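PDB 2QR4: peptidase M3B, oligoendopeptidase F from Enterococcus faecium, which probably cleaves short peptides as a metallopeptidase of family M3, an oligoendopeptidase of the F type. Local coordinates for residues A[23-28]-A[37-42]; A[167-172]-A[185-190]. All blocks are in the same frame, centred on the assembly; numbering follows the deposited sequence.

Contact 1: residues A[23-28]-A[37-42]; sequences EKHKGT and LNAIEF
His25 lays its imidazole against the helix 33-63, with CD2 over one face of the Phe42 ring. The closest approach is CD2 of His25 to CG of Phe42, 3.5 Å, and NE2 of His25 comes down beside the methylene, 3.6 Å from CB of Phe42. The imidazole meets the phenyl ring near its root, around CG: the planes are inclined at 31° and the centroids lie 4.9 Å apart, an oblique pair. His25 keeps CG beside the backbone N and anti to its carbonyl carbon (chi1 -64°), which sends the imidazole across to the helix. The ND1-CE1 side of the imidazole meets the preceding turn. ND1 of His25 is 4.0 Å from CA of Ala39, and the carbonyl O of Asn38 lies over one face of the imidazole, 3.9 Å from CE1 of His25. Behind the ring, the CB atoms of His25 and Ala39 touch at 4.2 Å. No hydrogen bond crosses between the segments, and van der Waals contact carries the junction. In the fold this joins the short helical turn 22-25, and the loop after it, to helix 33-63. A type II beta turn from His25 to Thr28 reverses the chain, with Gly27 at its third position in the positive-phi conformation. The carbonyl O of His25 accepts twice, from Thr28 N and from Thr28 OG1, the latter in the carbonyl plane on a lone pair. Gly27 N is bonded to Glu94 of helix 91-95, and Leu29 packs against the methyl of Ala39.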
loop_
_atom_site.group_PDB
_atom_site.type_symbol
_atom_site.label_atom_id
_atom_site.label_comp_id
_atom_site.label_asym_id
_atom_site.label_seq_id
_atom_site.Cartn_x
_atom_site.Cartn_y
_atom_site.Cartn_z
ATOM N N GLU A 23 -27.873 -10.552 12.212
ATOM C CA GLU A 23 -28.305 -11.899 11.903
ATOM C C GLU A 23 -29.817 -11.993 11.804
ATOM O O GLU A 23 -30.342 -12.660 10.918
ATOM C CB GLU A 23 -27.788 -12.869 12.963
ATOM C CG GLU A 23 -27.572 -14.267 12.434
ATOM C CD GLU A 23 -26.860 -14.261 11.094
ATOM O OE1 GLU A 23 -26.167 -13.263 10.794
ATOM O OE2 GLU A 23 -26.996 -15.249 10.339
ATOM N N LYS A 24 -30.504 -11.317 12.720
ATOM C CA LYS A 24 -31.967 -11.327 12.788
ATOM C C LYS A 24 -32.670 -10.697 11.589
ATOM O O LYS A 24 -33.800 -11.059 11.276
ATOM C CB LYS A 24 -32.453 -10.625 14.060
ATOM C CG LYS A 24 -32.338 -11.457 15.316
ATOM C CD LYS A 24 -33.396 -11.067 16.338
ATOM C CE LYS A 24 -33.373 -12.013 17.533
ATOM N NZ LYS A 24 -34.637 -11.951 18.325
ATOM N N HIS A 25 -32.029 -9.738 10.932
ATOM C CA HIS A 25 -32.673 -9.060 9.817
ATOM C C HIS A 25 -32.382 -9.765 8.506
ATOM O O HIS A 25 -33.223 -9.802 7.613
ATOM C CB HIS A 25 -32.273 -7.587 9.775
ATOM C CG HIS A 25 -32.741 -6.819 10.972
ATOM N ND1 HIS A 25 -34.073 -6.547 11.204
ATOM C CD2 HIS A 25 -32.063 -6.296 12.021
ATOM C CE1 HIS A 25 -34.195 -5.881 12.339
ATOM N NE2 HIS A 25 -32.991 -5.720 12.858
ATOM N N LYS A 26 -31.197 -10.354 8.413
ATOM C CA LYS A 26 -30.780 -11.041 7.207
ATOM C C LYS A 26 -31.807 -12.097 6.819
ATOM O O LYS A 26 -32.296 -12.839 7.664
ATOM C CB LYS A 26 -29.393 -11.662 7.404
ATOM C CG LYS A 26 -28.876 -12.444 6.222
ATOM C CD LYS A 26 -27.410 -12.829 6.392
ATOM C CE LYS A 26 -26.964 -13.737 5.250
ATOM N NZ LYS A 26 -25.515 -14.045 5.308
ATOM N N GLY A 27 -32.154 -12.132 5.536
ATOM C CA GLY A 27 -33.081 -13.129 5.019
ATOM C C GLY A 27 -34.549 -12.903 5.331
ATOM O O GLY A 27 -35.369 -13.783 5.075
ATOM N N THR A 28 -34.891 -11.727 5.860
ATOM C CA THR A 28 -36.282 -11.412 6.186
ATOM C C THR A 28 -36.954 -10.457 5.210
ATOM O O THR A 28 -38.175 -10.279 5.253
ATOM C CB THR A 28 -36.419 -10.768 7.575
ATOM O OG1 THR A 28 -35.750 -9.503 7.581
ATOM C CG2 THR A 28 -35.855 -11.676 8.666
ATOM N N LEU A 37 -38.842 -2.561 6.378
ATOM C CA LEU A 37 -38.610 -1.289 7.048
ATOM C C LEU A 37 -37.641 -1.465 8.201
ATOM O O LEU A 37 -36.716 -0.675 8.362
ATOM C CB LEU A 37 -39.937 -0.701 7.561
ATOM C CG LEU A 37 -39.878 0.632 8.322
ATOM C CD1 LEU A 37 -39.182 1.714 7.513
ATOM C CD2 LEU A 37 -41.266 1.097 8.731
ATOM N N ASN A 38 -37.853 -2.503 9.003
ATOM C CA ASN A 38 -37.003 -2.723 10.168
ATOM C C ASN A 38 -35.550 -2.989 9.771
ATOM O O ASN A 38 -34.625 -2.503 10.416
ATOM C CB ASN A 38 -37.563 -3.845 11.054
ATOM C CG ASN A 38 -38.936 -3.505 11.617
ATOM O OD1 ASN A 38 -39.222 -2.350 11.924
ATOM N ND2 ASN A 38 -39.794 -4.510 11.742
ATOM N N ALA A 39 -35.354 -3.743 8.698
ATOM C CA ALA A 39 -34.010 -4.000 8.180
ATOM C C ALA A 39 -33.308 -2.715 7.733
ATOM O O ALA A 39 -32.158 -2.467 8.087
ATOM C CB ALA A 39 -34.061 -5.015 7.029
ATOM N N ILE A 40 -34.005 -1.903 6.945
ATOM C CA ILE A 40 -33.452 -0.641 6.482
ATOM C C ILE A 40 -33.088 0.233 7.671
ATOM O O ILE A 40 -32.040 0.863 7.686
ATOM C CB ILE A 40 -34.466 0.126 5.624
ATOM C CG1 ILE A 40 -34.645 -0.559 4.275
ATOM C CG2 ILE A 40 -33.989 1.536 5.406
ATOM C CD1 ILE A 40 -35.901 -0.184 3.576
ATOM N N GLU A 41 -33.970 0.272 8.666
ATOM C CA GLU A 41 -33.724 1.071 9.855
ATOM C C GLU A 41 -32.486 0.591 10.574
ATOM O O GLU A 41 -31.672 1.397 11.019
ATOM C CB GLU A 41 -34.920 1.029 10.796
ATOM C CG GLU A 41 -36.012 1.956 10.373
ATOM C CD GLU A 41 -37.324 1.651 11.064
ATOM O OE1 GLU A 41 -37.396 0.614 11.757
ATOM O OE2 GLU A 41 -38.279 2.445 10.907
ATOM N N PHE A 42 -32.343 -0.725 10.674
ATOM C CA PHE A 42 -31.212 -1.292 11.364
ATOM C C PHE A 42 -29.903 -0.972 10.652
ATOM O O PHE A 42 -28.989 -0.429 11.279
ATOM C CB PHE A 42 -31.342 -2.808 11.555
ATOM C CG PHE A 42 -30.060 -3.456 12.018
ATOM C CD1 PHE A 42 -29.720 -3.464 13.365
ATOM C CD2 PHE A 42 -29.174 -4.018 11.101
ATOM C CE1 PHE A 42 -28.529 -4.038 13.801
ATOM C CE2 PHE A 42 -27.964 -4.603 11.526
ATOM C CZ PHE A 42 -27.639 -4.608 12.871
#

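Contact 2: residues A[167-172]-A[185-190]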
loop_
_atom_site.group_PDB
_atom_site.type_symbol
_atom_site.label_atom_id
_atom_site.label_comp_id
_atom_site.label_asym_id
_atom_site.label_seq_id
_atom_site.Cartn_x
_atom_site.Cartn_y
_atom_site.Cartn_z
ATOM N N GLU A 167 18.886 28.870 2.769
ATOM C CA GLU A 167 19.106 30.208 3.320
ATOM C C GLU A 167 17.832 31.003 3.121
ATOM O O GLU A 167 17.329 31.096 2.002
ATOM C CB GLU A 167 20.268 30.934 2.630
ATOM C CG GLU A 167 20.667 32.219 3.365
ATOM C CD GLU A 167 21.448 33.211 2.507
ATOM O OE1 GLU A 167 21.308 34.430 2.744
ATOM O OE2 GLU A 167 22.195 32.782 1.602
ATOM N N GLY A 168 17.316 31.586 4.198
ATOM C CA GLY A 168 16.023 32.260 4.157
ATOM C C GLY A 168 16.002 33.726 3.743
ATOM O O GLY A 168 16.910 34.216 3.070
ATOM N N GLU A 169 14.951 34.441 4.133
ATOM C CA GLU A 169 14.760 35.816 3.662
ATOM C C GLU A 169 15.732 36.818 4.279
ATOM O O GLU A 169 16.170 37.758 3.613
ATOM C CB GLU A 169 13.317 36.281 3.879
ATOM C CG GLU A 169 12.328 35.712 2.881
ATOM C CD GLU A 169 11.266 36.718 2.497
ATOM O OE1 GLU A 169 10.091 36.334 2.360
ATOM O OE2 GLU A 169 11.613 37.900 2.335
ATOM N N ASN A 170 16.066 36.623 5.550
ATOM C CA ASN A 170 16.990 37.536 6.211
ATOM C C ASN A 170 18.411 36.988 6.224
ATOM O O ASN A 170 19.260 37.470 6.968
ATOM C CB ASN A 170 16.521 37.831 7.638
ATOM C CG ASN A 170 15.201 38.582 7.676
ATOM O OD1 ASN A 170 15.125 39.691 8.205
ATOM N ND2 ASN A 170 14.156 37.985 7.113
ATOM N N GLY A 171 18.662 35.980 5.395
ATOM C CA GLY A 171 19.980 35.359 5.325
ATOM C C GLY A 171 20.184 34.271 6.366
ATOM O O GLY A 171 21.288 33.744 6.519
ATOM N N GLU A 172 19.114 33.929 7.076
ATOM C CA GLU A 172 19.182 32.932 8.138
ATOM C C GLU A 172 18.778 31.511 7.676
ATOM O O GLU A 172 17.967 31.332 6.755
ATOM C CB GLU A 172 18.339 33.392 9.342
ATOM C CG GLU A 172 16.851 32.987 9.320
ATOM C CD GLU A 172 16.055 33.574 8.155
ATOM O OE1 GLU A 172 16.638 34.281 7.303
ATOM O OE2 GLU A 172 14.831 33.320 8.090
ATOM N N LEU A 185 7.288 30.195 -1.271
ATOM C CA LEU A 185 7.008 30.328 -2.704
ATOM C C LEU A 185 6.417 31.690 -3.071
ATOM O O LEU A 185 6.351 32.039 -4.248
ATOM C CB LEU A 185 6.119 29.185 -3.222
ATOM C CG LEU A 185 6.887 28.069 -3.930
ATOM C CD1 LEU A 185 7.339 28.491 -5.311
ATOM C CD2 LEU A 185 8.098 27.699 -3.121
ATOM N N GLU A 186 6.006 32.464 -2.069
ATOM C CA GLU A 186 5.373 33.758 -2.322
ATOM C C GLU A 186 6.333 34.901 -2.087
ATOM O O GLU A 186 6.006 36.055 -2.334
ATOM C CB GLU A 186 4.149 33.947 -1.430
ATOM C CG GLU A 186 3.007 32.968 -1.720
ATOM C CD GLU A 186 1.855 33.092 -0.723
ATOM O OE1 GLU A 186 1.957 33.911 0.219
ATOM O OE2 GLU A 186 0.852 32.365 -0.882
ATOM N N SER A 187 7.520 34.577 -1.600
ATOM C CA SER A 187 8.476 35.596 -1.202
ATOM C C SER A 187 8.833 36.507 -2.375
ATOM O O SER A 187 8.882 36.072 -3.529
ATOM C CB SER A 187 9.734 34.929 -0.637
ATOM O OG SER A 187 10.817 35.841 -0.606
ATOM N N THR A 188 9.086 37.776 -2.085
ATOM C CA THR A 188 9.491 38.699 -3.138
ATOM C C THR A 188 10.971 38.514 -3.410
ATOM O O THR A 188 11.524 39.092 -4.347
ATOM C CB THR A 188 9.223 40.159 -2.753
ATOM O OG1 THR A 188 10.072 40.524 -1.657
ATOM C CG2 THR A 188 7.761 40.345 -2.357
ATOM N N ASP A 189 11.611 37.701 -2.577
ATOM C CA ASP A 189 13.025 37.400 -2.736
ATOM C C ASP A 189 13.162 36.150 -3.609
ATOM O O ASP A 189 13.042 35.018 -3.138
ATOM C CB ASP A 189 13.684 37.223 -1.363
ATOM C CG ASP A 189 15.164 36.927 -1.455
ATOM O OD1 ASP A 189 15.639 36.512 -2.535
ATOM O OD2 ASP A 189 15.859 37.104 -0.436
ATOM N N ARG A 190 13.415 36.374 -4.893
ATOM C CA ARG A 190 13.439 35.304 -5.874
ATOM C C ARG A 190 14.383 34.160 -5.529
ATOM O O ARG A 190 14.091 33.007 -5.816
ATOM C CB ARG A 190 13.781 35.843 -7.263
ATOM C CG ARG A 190 13.463 34.833 -8.338
ATOM C CD ARG A 190 13.750 35.367 -9.706
ATOM N NE ARG A 190 13.110 34.536 -10.719
ATOM C CZ ARG A 190 13.524 34.457 -11.978
ATOM N NH1 ARG A 190 12.883 33.682 -12.836
ATOM N NH2 ARG A 190 14.586 35.152 -12.375
#
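Glu169 reaches across to Ser187, its OE1 coming to 3.1 Å from OG and 3.3 Å from CB of Ser187. Any hydrogen bond from that hydroxyl to the carboxylate is weak, and it is doubtful on two further counts: the proton has another acceptor within reach, and Glu169 was modelled in two conformers, of which one is described here. Asp189 stands further off, its OD2 4.1 Å from the carbonyl O of Glu169. The carboxylates of Glu169 and Asp189 keep apart, OE2 of the first to OD2 of the second being 5.1 Å, and their like charges would be expected to disfavour a closer approach. Glu169 sits at the tip of the small beta hairpin formed by strands 165-167 and 173-175. A type I turn from Gly168 to Gly171 is followed there by a classic G1 beta bulge: Gly168 N bonds to Glu172 O at 2.7 Å, Gly171 N makes a weak bond back to Gly168 O, and Gly171 takes the left-handed conformation of the bulge. The side chain of Glu172 folds back over the turn, where its OE1 accepts from Asn170 N on the syn side, 21° out of the carboxylate plane. Facing this tip, Ser187 forms an ST turn. Its OG, anti to its own backbone N at chi1 163°, accepts from Asp189 N at 2.8 Å with an N-H...O angle of 151°. Asp189 in turn is the N-cap of helix 190-206, OD1 making a weak bond to Arg191 N. Arg191 also reaches the hairpin, through a bond to Glu167 O. Arg193 bonds to the carbonyl O of Ser187, and the hydroxyl of Thr286 is within reach of the carbonyls of both Glu186 and Ser187.

Both contacts lie far from the middle of the chain, on opposite sides of its centre, with their own centres about 63 Å apart and their nearest atoms about 46 Å apart. They share no helix or strand, and contact 1 is complete along the chain before contact 2 begins. Each is partly buried, and each closes a short local excursion, but the chemistry diverges. Contact 1 sets a chain reversal against the flank of a long helix and is held across the segments by van der Waals contact of an imidazole, with no hydrogen bond. Contact 2 faces a hairpin tip with the entry to a helix; its crossing contacts are polar and tentative, its firmer bonds lying within each loop.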